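Local coordinates for protein N-acetylcysteine deacetylase (Bacillus subtilis, PDB 1YSJ) that probably hydrolyses N-acetylcysteine to cysteine and acetate as a dinuclear metal-dependent M20-family enzyme, in a pathway that salvages sulfur from S-(2-succino)cysteine, at residues F30-R33 with L34-R38. The protein carries 1 engineered substitution. Numbering follows the deposited sequence.
Sequences FHTR and LINMR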
loop_
_atom_site.group_PDB
_atom_site.type_symbol
_atom_site.label_atom_id
_atom_site.label_comp_id
_atom_site.label_asym_id
_atom_site.label_seq_id
_atom_site.Cartn_x
_atom_site.Cartn_y
_atom_site.Cartn_z
ATOM N N PHE A 30 47.855 8.965 -27.576
ATOM C CA PHE A 30 47.342 8.000 -26.604
ATOM C C PHE A 30 46.097 8.519 -25.892
ATOM O O PHE A 30 45.175 7.750 -25.630
ATOM C CB PHE A 30 48.418 7.607 -25.584
ATOM C CG PHE A 30 47.963 6.572 -24.587
ATOM C CD1 PHE A 30 47.812 5.241 -24.965
ATOM C CD2 PHE A 30 47.683 6.930 -23.268
ATOM C CE1 PHE A 30 47.388 4.276 -24.045
ATOM C CE2 PHE A 30 47.255 5.970 -22.339
ATOM C CZ PHE A 30 47.108 4.643 -22.729
ATOM N N HIS A 31 46.074 9.816 -25.588
ATOM C CA HIS A 31 44.929 10.433 -24.914
ATOM C C HIS A 31 43.674 10.431 -25.794
ATOM O O HIS A 31 42.603 10.024 -25.340
ATOM C CB HIS A 31 45.266 11.846 -24.422
ATOM C CG HIS A 31 44.173 12.489 -23.620
ATOM N ND1 HIS A 31 43.386 11.786 -22.730
ATOM C CD2 HIS A 31 43.748 13.775 -23.562
ATOM C CE1 HIS A 31 42.516 12.608 -22.168
ATOM N NE2 HIS A 31 42.716 13.821 -22.656
ATOM N N THR A 32 43.822 10.874 -27.044
ATOM C CA THR A 32 42.747 10.833 -28.047
ATOM C C THR A 32 42.199 9.412 -28.223
ATOM O O THR A 32 40.994 9.216 -28.397
ATOM C CB THR A 32 43.235 11.391 -29.409
ATOM O OG1 THR A 32 43.621 12.761 -29.248
ATOM C CG2 THR A 32 42.145 11.305 -30.474
ATOM N N ARG A 33 43.094 8.429 -28.159
ATOM C CA ARG A 33 42.729 7.018 -28.229
ATOM C C ARG A 33 41.868 6.598 -27.032
ATOM O O ARG A 33 40.978 5.756 -27.169
ATOM C CB ARG A 33 43.994 6.160 -28.312
ATOM C CG ARG A 33 43.749 4.684 -28.554
ATOM C CD ARG A 33 45.055 3.914 -28.580
ATOM N NE ARG A 33 44.840 2.526 -28.974
ATOM C CZ ARG A 33 45.809 1.647 -29.202
ATOM N NH1 ARG A 33 47.082 2.002 -29.080
ATOM N NH2 ARG A 33 45.500 0.409 -29.560
ATOM N N LEU A 34 42.137 7.188 -25.868
ATOM C CA LEU A 34 41.331 6.947 -24.668
ATOM C C LEU A 34 39.970 7.635 -24.764
ATOM O O LEU A 34 38.948 7.053 -24.405
ATOM C CB LEU A 34 42.063 7.436 -23.413
ATOM C CG LEU A 34 43.353 6.740 -22.967
ATOM C CD1 LEU A 34 43.904 7.429 -21.732
ATOM C CD2 LEU A 34 43.099 5.272 -22.682
ATOM N N ILE A 35 39.977 8.878 -25.243
ATOM C CA ILE A 35 38.761 9.660 -25.442
ATOM C C ILE A 35 37.825 8.958 -26.433
ATOM O O ILE A 35 36.633 8.789 -26.155
ATOM C CB ILE A 35 39.092 11.118 -25.884
ATOM C CG1 ILE A 35 39.579 11.936 -24.683
ATOM C CG2 ILE A 35 37.884 11.797 -26.524
ATOM C CD1 ILE A 35 40.341 13.201 -25.048
ATOM N N ASN A 36 38.375 8.526 -27.566
ATOM C CA ASN A 36 37.587 7.839 -28.586
ATOM C C ASN A 36 36.946 6.535 -28.121
ATOM O O ASN A 36 35.833 6.217 -28.535
ATOM C CB ASN A 36 38.402 7.636 -29.869
ATOM C CG ASN A 36 38.487 8.902 -30.712
ATOM O OD1 ASN A 36 39.341 9.019 -31.593
ATOM N ND2 ASN A 36 37.596 9.857 -30.445
HETATM N N MSE A 37 37.639 5.792 -27.262
HETATM C CA MSE A 37 37.074 4.575 -26.670
HETATM C C MSE A 37 35.952 4.900 -25.688
HETATM O O MSE A 37 34.898 4.267 -25.718
HETATM C CB MSE A 37 38.155 3.735 -25.991
HETATM C CG MSE A 37 39.068 3.004 -26.973
HETATM SE SE MSE A 37 40.305 1.780 -26.091
HETATM C CE MSE A 37 41.391 3.068 -25.116
ATOM N N ARG A 38 36.184 5.890 -24.828
ATOM C CA ARG A 38 35.167 6.376 -23.897
ATOM C C ARG A 38 33.888 6.776 -24.631
ATOM O O ARG A 38 32.786 6.417 -24.214
ATOM C CB ARG A 38 35.699 7.569 -23.088
ATOM C CG ARG A 38 34.742 8.099 -22.014
ATOM C CD ARG A 38 33.839 9.217 -22.536
ATOM N NE ARG A 38 32.758 9.533 -21.603
ATOM C CZ ARG A 38 32.265 10.754 -21.399
ATOM N NH1 ARG A 38 31.284 10.936 -20.525
ATOM N NH2 ARG A 38 32.759 11.797 -22.052
#
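The carbonyl oxygen of H31 takes two backbone N-H groups: a nearly straight bond from I35 N at 2.9 Å (162° at the hydrogen) and a weak i to i+3 one from L34 N. L34 N also donates to F30 O, while N36 N reaches T32 O at 2.8 Å and M37 N bonds weakly to R33 O. Apart from the i to i+3 bond, all are i to i+4 and illustrate how about one helical turn brings side chains four apart together. The I35 methyl CD1 lies over a face of the H31 imidazole in a CH-pi contact, 3.6 Å from the ring centroid and displaced toward its rim. With CG anti to the backbone N (chi1 -175°), the imidazole swings forward along the helix to meet that methyl. F30 does likewise: L34 CG sits over one face of its ring, and CE2 touches L34 CD1 at 3.7 Å. The extended R33 chain carries its guanidinium to a salt bridge with E65, and T32 OG1 turns back to K28 O. Helix 28-43 packs H31, L34 and I35 against helix 384-402, whereas F30, R33 and selenomethionine M37 touch helix 124-139.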